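Side-chain contacts in probable transcriptional regulator (Rhodococcus jostii, PDB 3ON2), which is of unknown function but probably acts as a TetR-family transcriptional regulator that binds DNA through a helix-turn-helix: residues A[16-21]-A[61-66]; A[55-60]-A[112-117]; A[92-97]-A[162-167]; A[137-142]-A[151-156]. All coordinates share one frame; numbering follows the deposited sequence.

Contact 1 of 4, residues A[16-21]-A[61-66]; sequences VLLARA and DALAES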
loop_
_atom_site.group_PDB
_atom_site.type_symbol
_atom_site.label_atom_id
_atom_site.label_comp_id
_atom_site.label_asym_id
_atom_site.label_seq_id
_atom_site.Cartn_x
_atom_site.Cartn_y
_atom_site.Cartn_z
ATOM N N VAL A 16 16.970 11.159 -2.612
ATOM C CA VAL A 16 16.510 12.523 -2.896
ATOM C C VAL A 16 15.546 12.490 -4.084
ATOM O O VAL A 16 14.481 13.078 -4.038
ATOM C CB VAL A 16 17.711 13.467 -3.238
ATOM C CG1 VAL A 16 17.215 14.849 -3.651
ATOM C CG2 VAL A 16 18.651 13.587 -2.066
ATOM N N LEU A 17 15.946 11.793 -5.149
ATOM C CA LEU A 17 15.095 11.694 -6.350
ATOM C C LEU A 17 13.783 10.996 -6.084
ATOM O O LEU A 17 12.766 11.421 -6.599
ATOM C CB LEU A 17 15.817 11.039 -7.521
ATOM C CG LEU A 17 16.862 11.961 -8.162
ATOM C CD1 LEU A 17 17.581 11.225 -9.270
ATOM C CD2 LEU A 17 16.199 13.206 -8.732
ATOM N N LEU A 18 13.803 9.943 -5.273
ATOM C CA LEU A 18 12.565 9.245 -4.936
ATOM C C LEU A 18 11.612 10.119 -4.119
ATOM O O LEU A 18 10.403 10.067 -4.333
ATOM C CB LEU A 18 12.831 7.929 -4.193
ATOM C CG LEU A 18 13.207 6.672 -4.972
ATOM C CD1 LEU A 18 13.798 5.553 -4.064
ATOM C CD2 LEU A 18 11.981 6.164 -5.742
ATOM N N ALA A 19 12.138 10.905 -3.186
ATOM C CA ALA A 19 11.268 11.802 -2.398
ATOM C C ALA A 19 10.620 12.907 -3.277
ATOM O O ALA A 19 9.423 13.208 -3.170
ATOM C CB ALA A 19 12.045 12.429 -1.253
ATOM N N ARG A 20 11.426 13.508 -4.142
ATOM C CA ARG A 20 10.926 14.474 -5.127
ATOM C C ARG A 20 9.907 13.857 -6.103
ATOM O O ARG A 20 8.862 14.465 -6.376
ATOM C CB ARG A 20 12.102 15.053 -5.914
ATOM C CG ARG A 20 12.845 16.157 -5.207
ATOM C CD ARG A 20 14.102 16.540 -5.960
ATOM N NE ARG A 20 14.924 17.500 -5.214
ATOM C CZ ARG A 20 14.804 18.823 -5.305
ATOM N NH1 ARG A 20 13.885 19.354 -6.107
ATOM N NH2 ARG A 20 15.596 19.613 -4.586
ATOM N N ALA A 21 10.205 12.656 -6.629
ATOM C CA ALA A 21 9.305 11.980 -7.572
ATOM C C ALA A 21 7.953 11.717 -6.954
ATOM O O ALA A 21 6.922 11.905 -7.611
ATOM C CB ALA A 21 9.912 10.663 -8.082
ATOM N N ASP A 61 9.746 1.683 -11.023
ATOM C CA ASP A 61 9.867 0.397 -10.333
ATOM C C ASP A 61 10.276 0.631 -8.866
ATOM O O ASP A 61 9.749 -0.026 -7.970
ATOM C CB ASP A 61 10.908 -0.500 -11.020
ATOM C CG ASP A 61 10.442 -1.053 -12.391
ATOM O OD1 ASP A 61 9.253 -0.879 -12.782
ATOM O OD2 ASP A 61 11.286 -1.698 -13.071
ATOM N N ALA A 62 11.219 1.554 -8.645
ATOM C CA ALA A 62 11.682 1.923 -7.302
ATOM C C ALA A 62 10.575 2.549 -6.450
ATOM O O ALA A 62 10.444 2.198 -5.283
ATOM C CB ALA A 62 12.904 2.852 -7.368
ATOM N N LEU A 63 9.785 3.451 -7.035
ATOM C CA LEU A 63 8.630 4.054 -6.353
ATOM C C LEU A 63 7.581 3.020 -5.975
ATOM O O LEU A 63 7.083 2.989 -4.840
ATOM C CB LEU A 63 7.969 5.085 -7.271
ATOM C CG LEU A 63 8.626 6.458 -7.316
ATOM C CD1 LEU A 63 8.088 7.278 -8.509
ATOM C CD2 LEU A 63 8.365 7.184 -5.994
ATOM N N ALA A 64 7.283 2.144 -6.932
ATOM C CA ALA A 64 6.317 1.060 -6.725
ATOM C C ALA A 64 6.798 0.103 -5.627
ATOM O O ALA A 64 6.028 -0.263 -4.735
ATOM C CB ALA A 64 6.087 0.314 -8.033
ATOM N N GLU A 65 8.058 -0.314 -5.694
ATOM C CA GLU A 65 8.635 -1.203 -4.662
ATOM C C GLU A 65 8.588 -0.561 -3.273
ATOM O O GLU A 65 8.142 -1.177 -2.305
ATOM C CB GLU A 65 10.080 -1.581 -5.020
ATOM C CG GLU A 65 10.623 -2.744 -4.179
ATOM C CD GLU A 65 12.139 -2.771 -4.126
ATOM O OE1 GLU A 65 12.785 -1.747 -4.471
ATOM O OE2 GLU A 65 12.683 -3.817 -3.720
ATOM N N SER A 66 9.021 0.693 -3.203
ATOM C CA SER A 66 8.984 1.466 -1.975
ATOM C C SER A 66 7.561 1.611 -1.410
ATOM O O SER A 66 7.369 1.585 -0.179
ATOM C CB SER A 66 9.554 2.855 -2.234
ATOM O OG SER A 66 9.418 3.642 -1.070
#
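The small helical DNA-binding domain of the TetR family is closed here, where Leu18 and Ala21 of helix 13-28 meet Ala62 and Leu63 of helix 56-81. The two segments cross steeply, at -80°, with axes 10.5 Å apart at their closest, and only apolar side chains meet. Leucine suits position 18 because its forked tip extends far enough to reach the other helix: the CD2 methyl of Leu18 lies 3.8 Å from Ala62 CB, and the small alanine lets that methyl come down close to the backbone of helix 56-81. Leu63 answers from the other helix, the two leucines sliding past one another in opposite directions instead of butting end on. Leu63 CG is anti to the carbonyl carbon (chi1 -81°), which turns the forked end toward helix 13-28; Leu63 CD2 lies 3.9 Å from Leu18 O and CD1 reaches Ala21. Beyond this pair Leu63 also touches Leu33 and Leu110, and Ala21 packs on Leu38 of helix 35-41, which belongs to the predicted helix-turn-helix. With only the methyl of an alanine at Leu63, a gap is likely to open beside Leu18 CD2, and Ala21 CB would lose its neighbour on this side. Leu18 CD2 lies 3.7 Å from both Leu63 CG and Leu63 N, while Ala21 CB stands 3.9 Å from Leu63 CD1.

Contact 2 of 4, residues A[55-60]-A[112-117]; sequences DRQALL and YGNKHA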
loop_
_atom_site.group_PDB
_atom_site.type_symbol
_atom_site.label_atom_id
_atom_site.label_comp_id
_atom_site.label_asym_id
_atom_site.label_seq_id
_atom_site.Cartn_x
_atom_site.Cartn_y
_atom_site.Cartn_z
ATOM N N ASP A 55 17.005 4.645 -16.122
ATOM C CA ASP A 55 15.964 5.211 -16.985
ATOM C C ASP A 55 14.698 5.435 -16.167
ATOM O O ASP A 55 14.647 5.097 -14.974
ATOM C CB ASP A 55 15.674 4.281 -18.179
ATOM C CG ASP A 55 15.389 2.816 -17.754
ATOM O OD1 ASP A 55 14.790 2.554 -16.682
ATOM O OD2 ASP A 55 15.766 1.900 -18.517
ATOM N N ARG A 56 13.689 6.009 -16.807
ATOM C CA ARG A 56 12.428 6.305 -16.162
ATOM C C ARG A 56 11.826 5.063 -15.535
ATOM O O ARG A 56 11.298 5.128 -14.424
ATOM C CB ARG A 56 11.422 6.883 -17.177
ATOM C CG ARG A 56 10.085 7.314 -16.543
ATOM C CD ARG A 56 9.294 8.234 -17.491
ATOM N NE ARG A 56 8.188 8.855 -16.775
ATOM C CZ ARG A 56 6.913 8.504 -16.916
ATOM N NH1 ARG A 56 5.969 9.103 -16.205
ATOM N NH2 ARG A 56 6.578 7.555 -17.773
ATOM N N GLN A 57 11.845 3.950 -16.266
ATOM C CA GLN A 57 11.258 2.718 -15.732
ATOM C C GLN A 57 11.927 2.267 -14.423
ATOM O O GLN A 57 11.249 1.771 -13.550
ATOM C CB GLN A 57 11.249 1.580 -16.764
ATOM C CG GLN A 57 10.401 0.386 -16.335
ATOM C CD GLN A 57 8.938 0.755 -16.221
ATOM O OE1 GLN A 57 8.389 1.349 -17.133
ATOM N NE2 GLN A 57 8.302 0.421 -15.093
ATOM N N ALA A 58 13.241 2.462 -14.285
ATOM C CA ALA A 58 13.914 2.094 -13.039
ATOM C C ALA A 58 13.398 2.972 -11.880
ATOM O O ALA A 58 13.178 2.489 -10.776
ATOM C CB ALA A 58 15.423 2.206 -13.186
ATOM N N LEU A 59 13.185 4.255 -12.150
ATOM C CA LEU A 59 12.552 5.142 -11.168
ATOM C C LEU A 59 11.137 4.679 -10.738
ATOM O O LEU A 59 10.808 4.633 -9.518
ATOM C CB LEU A 59 12.489 6.578 -11.706
ATOM C CG LEU A 59 11.749 7.567 -10.798
ATOM C CD1 LEU A 59 12.523 7.750 -9.498
ATOM C CD2 LEU A 59 11.588 8.906 -11.526
ATOM N N LEU A 60 10.306 4.331 -11.721
ATOM C CA LEU A 60 8.918 3.934 -11.422
ATOM C C LEU A 60 8.874 2.627 -10.640
ATOM O O LEU A 60 8.053 2.483 -9.719
ATOM C CB LEU A 60 8.063 3.811 -12.684
ATOM C CG LEU A 60 7.952 5.028 -13.587
ATOM C CD1 LEU A 60 7.230 4.680 -14.874
ATOM C CD2 LEU A 60 7.241 6.179 -12.832
ATOM N N TYR A 112 -0.065 -0.616 -7.980
ATOM C CA TYR A 112 -0.881 -1.646 -8.614
ATOM C C TYR A 112 -0.724 -1.732 -10.140
ATOM O O TYR A 112 -0.700 -2.826 -10.685
ATOM C CB TYR A 112 -2.352 -1.483 -8.214
ATOM C CG TYR A 112 -2.605 -1.673 -6.733
ATOM C CD1 TYR A 112 -1.790 -2.479 -5.973
ATOM C CD2 TYR A 112 -3.678 -1.054 -6.104
ATOM C CE1 TYR A 112 -2.029 -2.659 -4.623
ATOM C CE2 TYR A 112 -3.927 -1.235 -4.772
ATOM C CZ TYR A 112 -3.091 -2.029 -4.023
ATOM O OH TYR A 112 -3.325 -2.214 -2.674
ATOM N N GLY A 113 -0.593 -0.589 -10.806
ATOM C CA GLY A 113 -0.423 -0.534 -12.258
ATOM C C GLY A 113 0.911 -1.129 -12.670
ATOM O O GLY A 113 1.006 -1.815 -13.683
ATOM N N ASN A 114 1.935 -0.872 -11.866
ATOM C CA ASN A 114 3.292 -1.291 -12.171
ATOM C C ASN A 114 3.409 -2.792 -11.927
ATOM O O ASN A 114 3.876 -3.533 -12.800
ATOM C CB ASN A 114 4.300 -0.488 -11.326
ATOM C CG ASN A 114 5.735 -0.902 -11.569
ATOM O OD1 ASN A 114 6.180 -1.929 -11.079
ATOM N ND2 ASN A 114 6.467 -0.095 -12.321
ATOM N N LYS A 115 2.950 -3.224 -10.747
ATOM C CA LYS A 115 2.998 -4.623 -10.326
ATOM C C LYS A 115 2.363 -5.581 -11.326
ATOM O O LYS A 115 2.847 -6.711 -11.487
ATOM C CB LYS A 115 2.330 -4.815 -8.966
ATOM C CG LYS A 115 2.519 -6.211 -8.388
ATOM C CD LYS A 115 1.790 -6.388 -7.064
ATOM C CE LYS A 115 1.879 -7.816 -6.555
ATOM N NZ LYS A 115 1.219 -8.744 -7.506
ATOM N N HIS A 116 1.278 -5.154 -11.977
ATOM C CA HIS A 116 0.583 -6.034 -12.923
ATOM C C HIS A 116 0.771 -5.669 -14.402
ATOM O O HIS A 116 0.021 -6.151 -15.257
ATOM C CB HIS A 116 -0.900 -6.147 -12.562
ATOM C CG HIS A 116 -1.134 -6.614 -11.163
ATOM N ND1 HIS A 116 -1.192 -7.948 -10.824
ATOM C CD2 HIS A 116 -1.292 -5.924 -10.009
ATOM C CE1 HIS A 116 -1.380 -8.061 -9.521
ATOM N NE2 HIS A 116 -1.443 -6.846 -9.003
ATOM N N ALA A 117 1.763 -4.833 -14.715
ATOM C CA ALA A 117 2.091 -4.559 -16.121
ATOM C C ALA A 117 2.877 -5.749 -16.685
ATOM O O ALA A 117 3.584 -6.442 -15.924
ATOM C CB ALA A 117 2.903 -3.275 -16.269
#
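Gln57 brings its side-chain amide against that of Asn114, the two arriving from opposite directions with their planes turned 32° apart. Gln57 NE2 and Asn114 ND2 lie 3.4 Å from each other, yet both are donors and they do not bond. What draws them together is a shared acceptor: each donates to Asp61 OD1, one turn along from Gln57 on the same helix. One carboxylate oxygen thus receives N-H groups from two amides, and its negative charge would be expected to offset the crowding of two donors. Asn114 is well placed for this, with CG anti to the backbone N (chi1 178°), which carries the amide straight out toward helix 56-81. Gln57, being longer, has to bend at chi2 (64°) to bring NE2 round. In TetR-family proteins the helix that follows the DNA-recognition region runs on into the C-terminal domain, and helix 56-81 does so here; helix 105-115, ending near Asn114, lies against it at this junction. Leu60 only borders the amide, its CB 4.2 Å from Asn114 ND2, and Ala64 and Val124 also touch the buried asparagine. Helix 56-81 begins just before, where the N-cap residue Asp55 accepts from Ala58 N through OD1 (2.9 Å), nearly in line with its C-O bond. At the far end of the other segment, Ala117 N bonds to Asn114 O at 3.1 Å as the chain leaves helix 105-115.

Contact 3 of 4, residues A[92-97]-A[162-167]; sequences ALAGAY and ATFHGI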
loop_
_atom_site.group_PDB
_atom_site.type_symbol
_atom_site.label_atom_id
_atom_site.label_comp_id
_atom_site.label_asym_id
_atom_site.label_seq_id
_atom_site.Cartn_x
_atom_site.Cartn_y
_atom_site.Cartn_z
ATOM N N ALA A 92 -8.015 -3.692 12.709
ATOM C CA ALA A 92 -6.879 -2.778 12.567
ATOM C C ALA A 92 -6.276 -2.790 11.166
ATOM O O ALA A 92 -5.900 -1.731 10.654
ATOM C CB ALA A 92 -5.786 -3.069 13.606
ATOM N N LEU A 93 -6.149 -3.975 10.565
ATOM C CA LEU A 93 -5.606 -4.073 9.212
ATOM C C LEU A 93 -6.486 -3.335 8.221
ATOM O O LEU A 93 -5.973 -2.673 7.334
ATOM C CB LEU A 93 -5.470 -5.524 8.748
ATOM C CG LEU A 93 -4.290 -6.305 9.328
ATOM C CD1 LEU A 93 -4.482 -7.759 8.965
ATOM C CD2 LEU A 93 -2.924 -5.816 8.824
ATOM N N ALA A 94 -7.803 -3.476 8.350
ATOM C CA ALA A 94 -8.721 -2.835 7.401
ATOM C C ALA A 94 -8.598 -1.334 7.456
ATOM O O ALA A 94 -8.445 -0.695 6.433
ATOM C CB ALA A 94 -10.154 -3.247 7.679
ATOM N N GLY A 95 -8.711 -0.781 8.658
ATOM C CA GLY A 95 -8.575 0.657 8.882
ATOM C C GLY A 95 -7.238 1.199 8.397
ATOM O O GLY A 95 -7.200 2.255 7.762
ATOM N N ALA A 96 -6.146 0.477 8.673
ATOM C CA ALA A 96 -4.818 0.878 8.177
ATOM C C ALA A 96 -4.702 0.840 6.658
ATOM O O ALA A 96 -4.045 1.698 6.053
ATOM C CB ALA A 96 -3.710 0.011 8.794
ATOM N N TYR A 97 -5.287 -0.168 6.031
ATOM C CA TYR A 97 -5.266 -0.203 4.562
ATOM C C TYR A 97 -5.968 1.012 3.928
ATOM O O TYR A 97 -5.442 1.648 3.006
ATOM C CB TYR A 97 -5.888 -1.491 3.994
ATOM C CG TYR A 97 -5.844 -1.434 2.477
ATOM C CD1 TYR A 97 -4.643 -1.705 1.807
ATOM C CD2 TYR A 97 -6.948 -1.021 1.727
ATOM C CE1 TYR A 97 -4.548 -1.610 0.446
ATOM C CE2 TYR A 97 -6.860 -0.922 0.332
ATOM C CZ TYR A 97 -5.654 -1.228 -0.299
ATOM O OH TYR A 97 -5.495 -1.151 -1.654
ATOM N N ALA A 162 -10.510 -7.082 -1.479
ATOM C CA ALA A 162 -11.493 -6.536 -2.409
ATOM C C ALA A 162 -12.446 -5.613 -1.665
ATOM O O ALA A 162 -12.792 -4.533 -2.171
ATOM C CB ALA A 162 -12.275 -7.642 -3.084
ATOM N N THR A 163 -12.888 -6.057 -0.496
ATOM C CA THR A 163 -13.784 -5.251 0.325
ATOM C C THR A 163 -13.185 -3.894 0.666
ATOM O O THR A 163 -13.818 -2.854 0.411
ATOM C CB THR A 163 -14.186 -5.967 1.612
ATOM O OG1 THR A 163 -14.837 -7.199 1.261
ATOM C CG2 THR A 163 -15.140 -5.057 2.462
ATOM N N PHE A 164 -11.983 -3.890 1.231
ATOM C CA PHE A 164 -11.410 -2.621 1.696
ATOM C C PHE A 164 -10.765 -1.793 0.584
ATOM O O PHE A 164 -10.789 -0.550 0.647
ATOM C CB PHE A 164 -10.571 -2.829 2.987
ATOM C CG PHE A 164 -11.414 -3.380 4.091
ATOM C CD1 PHE A 164 -12.341 -2.562 4.742
ATOM C CD2 PHE A 164 -11.396 -4.742 4.388
ATOM C CE1 PHE A 164 -13.198 -3.078 5.707
ATOM C CE2 PHE A 164 -12.253 -5.265 5.380
ATOM C CZ PHE A 164 -13.141 -4.420 6.028
ATOM N N HIS A 165 -10.235 -2.444 -0.453
ATOM C CA HIS A 165 -9.887 -1.686 -1.647
ATOM C C HIS A 165 -11.136 -1.090 -2.325
ATOM O O HIS A 165 -11.068 -0.001 -2.893
ATOM C CB HIS A 165 -9.082 -2.503 -2.656
ATOM C CG HIS A 165 -8.499 -1.670 -3.755
ATOM N ND1 HIS A 165 -7.519 -0.726 -3.524
ATOM C CD2 HIS A 165 -8.767 -1.619 -5.082
ATOM C CE1 HIS A 165 -7.218 -0.121 -4.659
ATOM N NE2 HIS A 165 -7.947 -0.654 -5.622
ATOM N N GLY A 166 -12.247 -1.821 -2.309
ATOM C CA GLY A 166 -13.524 -1.284 -2.806
ATOM C C GLY A 166 -13.976 -0.039 -2.044
ATOM O O GLY A 166 -14.339 0.946 -2.656
ATOM N N ILE A 167 -13.925 -0.082 -0.711
ATOM C CA ILE A 167 -14.210 1.099 0.112
ATOM C C ILE A 167 -13.285 2.296 -0.236
ATOM O O ILE A 167 -13.773 3.423 -0.477
ATOM C CB ILE A 167 -14.222 0.782 1.656
ATOM C CG1 ILE A 167 -15.380 -0.171 2.004
ATOM C CG2 ILE A 167 -14.424 2.107 2.478
ATOM C CD1 ILE A 167 -15.378 -0.644 3.518
#
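Tyr97 OH is held by two partners, bonding to His165 ND1 at 2.8 Å across the contact and to the hydroxyl of Tyr112 on helix 105-115. Either member of the tyrosine-histidine pair could supply the proton. Chi1 of 179° carries the Tyr97 ring toward helix 153-172; His165 ND1 lies at its edge, in plane, and Tyr97 CE2 comes to 3.7 Å from His165 CA. Next to this polar pair is an apolar one: Ala94 CB sits squarely over the Phe164 ring, 3.5 Å from its centroid and 5° off the normal, a CH-pi contact. Alanine suits the place, its single methyl fitting over the ring at this short helix spacing. Thr163 CG2 covers the opposite face. A phenylalanine in place of Tyr97 would keep the ring but is likely to leave His165 ND1 without its mate and deprive Tyr112 of a bonding partner. Tyr97, Ala94 and Phe164 line the pocket of the C-terminal domain that holds a polyether molecule. The two segments run at 34° with axes 9.8 Å apart; helix 181-196 packs on Ala94 and Phe164, helix 56-81 reaches Tyr97 through Leu71, and Leu108 of helix 105-115 touches both Tyr97 and His165.

Contact 4 of 4, residues A[137-142]-A[151-156]; sequences RIVTEA and GDASRI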
loop_
_atom_site.group_PDB
_atom_site.type_symbol
_atom_site.label_atom_id
_atom_site.label_comp_id
_atom_site.label_asym_id
_atom_site.label_seq_id
_atom_site.Cartn_x
_atom_site.Cartn_y
_atom_site.Cartn_z
ATOM N N ARG A 137 -1.321 -14.657 6.661
ATOM C CA ARG A 137 -0.779 -15.196 7.931
ATOM C C ARG A 137 -1.688 -14.875 9.118
ATOM O O ARG A 137 -1.967 -15.756 9.915
ATOM C CB ARG A 137 0.678 -14.741 8.156
ATOM C CG ARG A 137 1.092 -14.421 9.612
ATOM C CD ARG A 137 2.614 -14.141 9.815
ATOM N NE ARG A 137 3.218 -13.128 8.922
ATOM C CZ ARG A 137 3.646 -13.373 7.676
ATOM N NH1 ARG A 137 3.510 -14.593 7.156
ATOM N NH2 ARG A 137 4.195 -12.406 6.936
ATOM N N ILE A 138 -2.192 -13.640 9.187
ATOM C CA ILE A 138 -3.141 -13.198 10.214
ATOM C C ILE A 138 -4.458 -13.991 10.154
ATOM O O ILE A 138 -5.021 -14.331 11.197
ATOM C CB ILE A 138 -3.481 -11.687 10.045
ATOM C CG1 ILE A 138 -2.218 -10.801 10.112
ATOM C CG2 ILE A 138 -4.542 -11.241 11.036
ATOM C CD1 ILE A 138 -1.724 -10.470 11.504
ATOM N N VAL A 139 -4.955 -14.248 8.940
ATOM C CA VAL A 139 -6.153 -15.102 8.737
ATOM C C VAL A 139 -5.854 -16.547 9.188
ATOM O O VAL A 139 -6.646 -17.140 9.915
ATOM C CB VAL A 139 -6.641 -15.077 7.244
ATOM C CG1 VAL A 139 -7.728 -16.141 6.965
ATOM C CG2 VAL A 139 -7.115 -13.657 6.815
ATOM N N THR A 140 -4.714 -17.096 8.754
ATOM C CA THR A 140 -4.300 -18.472 9.121
ATOM C C THR A 140 -4.191 -18.610 10.635
ATOM O O THR A 140 -4.709 -19.574 11.201
ATOM C CB THR A 140 -2.975 -18.900 8.421
ATOM O OG1 THR A 140 -3.120 -18.726 7.014
ATOM C CG2 THR A 140 -2.637 -20.393 8.653
ATOM N N GLU A 141 -3.554 -17.639 11.286
ATOM C CA GLU A 141 -3.441 -17.609 12.756
ATOM C C GLU A 141 -4.809 -17.547 13.410
ATOM O O GLU A 141 -5.027 -18.154 14.459
ATOM C CB GLU A 141 -2.565 -16.439 13.246
ATOM C CG GLU A 141 -1.081 -16.527 12.816
ATOM C CD GLU A 141 -0.217 -15.314 13.245
ATOM O OE1 GLU A 141 -0.754 -14.370 13.869
ATOM O OE2 GLU A 141 1.013 -15.307 12.950
ATOM N N ALA A 142 -5.739 -16.825 12.791
ATOM C CA ALA A 142 -7.113 -16.735 13.311
ATOM C C ALA A 142 -7.824 -18.074 13.220
ATOM O O ALA A 142 -8.631 -18.431 14.089
ATOM C CB ALA A 142 -7.921 -15.656 12.563
ATOM N N GLY A 151 -11.400 -23.005 5.759
ATOM C CA GLY A 151 -11.396 -22.424 4.436
ATOM C C GLY A 151 -10.048 -21.931 3.977
ATOM O O GLY A 151 -9.149 -21.736 4.778
ATOM N N ASP A 152 -9.923 -21.737 2.672
ATOM C CA ASP A 152 -8.674 -21.283 2.079
ATOM C C ASP A 152 -8.360 -19.865 2.525
ATOM O O ASP A 152 -9.024 -18.908 2.121
ATOM C CB ASP A 152 -8.752 -21.383 0.558
ATOM C CG ASP A 152 -7.474 -20.978 -0.110
ATOM O OD1 ASP A 152 -6.621 -20.370 0.560
ATOM O OD2 ASP A 152 -7.311 -21.266 -1.307
ATOM N N ALA A 153 -7.333 -19.734 3.357
ATOM C CA ALA A 153 -6.999 -18.446 3.944
ATOM C C ALA A 153 -6.665 -17.392 2.884
ATOM O O ALA A 153 -6.845 -16.199 3.122
ATOM C CB ALA A 153 -5.855 -18.580 4.971
ATOM N N SER A 154 -6.164 -17.819 1.728
ATOM C CA SER A 154 -5.812 -16.845 0.683
ATOM C C SER A 154 -7.054 -16.300 -0.039
ATOM O O SER A 154 -7.072 -15.137 -0.452
ATOM C CB SER A 154 -4.723 -17.376 -0.271
ATOM O OG SER A 154 -5.262 -18.288 -1.196
ATOM N N ARG A 155 -8.104 -17.112 -0.159
ATOM C CA ARG A 155 -9.393 -16.623 -0.668
ATOM C C ARG A 155 -10.072 -15.681 0.342
ATOM O O ARG A 155 -10.694 -14.670 -0.062
ATOM C CB ARG A 155 -10.355 -17.773 -1.038
ATOM C CG ARG A 155 -9.943 -18.564 -2.279
ATOM C CD ARG A 155 -9.830 -17.671 -3.521
ATOM N NE ARG A 155 -9.157 -18.404 -4.600
ATOM C CZ ARG A 155 -9.777 -19.169 -5.489
ATOM N NH1 ARG A 155 -11.106 -19.292 -5.455
ATOM N NH2 ARG A 155 -9.073 -19.798 -6.427
ATOM N N ILE A 156 -9.957 -16.015 1.634
ATOM C CA ILE A 156 -10.505 -15.181 2.713
ATOM C C ILE A 156 -9.808 -13.823 2.681
ATOM O O ILE A 156 -10.457 -12.765 2.680
ATOM C CB ILE A 156 -10.370 -15.865 4.093
ATOM C CG1 ILE A 156 -11.266 -17.116 4.151
ATOM C CG2 ILE A 156 -10.730 -14.896 5.247
ATOM C CD1 ILE A 156 -11.029 -18.032 5.432
#
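Thr140 and Ala153 bring their CA atoms to 5.8 Å of each other, where the helix carrying 137-142 passes the first turn of helix 153-172. These are consecutive helices of the all-helical TetR-type C-terminal domain, and the short loop between them returns the chain to the flank of helix 122-144. Near the end of that loop is Gly151. At its positive phi of 142° a side chain would collide with the carbonyl oxygen of the residue before, so glycine fits here. Asp152 then caps the new helix, its OD1 accepting from Ser154 N at 2.8 Å, and the N-H meets the oxygen from above the carboxylate plane, 37° out of it. Aspartate suits an N-cap because its short arm folds over the helix start to accept from an N-H that has no preceding turn to bond to, and its charge should also interact favourably with the helix dipole.

Val139 carries most of the contact. Its CG1, anti to the backbone N (chi1 170°), points into the groove between two residues one turn apart, lying 3.7 Å from Ala153 CB and equally far from Ile156 CG2. Alanine is small enough to bring the helices close, while Ile156 crosses Val139 obliquely and also packs on Phe192 and Leu196 of helix 181-196. Val139 further borders the polyether-binding pocket and touches Ile148 of the loop. At the outer edge Thr140 bonds through OG1 to Val136 O within its own helix, and Thr140 OG1 also rests 3.4 Å from Ala153 CB.

Overall arrangement
The contacts follow the molecule from its DNA-binding end to the far end of the C-terminal domain, contacts 1 and 4 having centres about 32 Å apart. Contacts 1 and 2 share helix 56-81 and join directly through Asp61 OD1 and Asn114 ND2, 2.9 Å apart. Contact 2 leads on to contact 3, though their centres are about 24 Å apart, because Tyr112 OH lies 2.6 Å from Tyr97 OH. Contact 4 is nested within the chain loop closed by contact 3 and touches it at Leu93 CD1 and Ile138 CG1 (4.0 Å). Contacts 2, 3 and 4 all contribute residues to the polyether pocket, with side chains of Tyr97 and Val139 each about 4 Å from the ligand, probably a crystallisation additive.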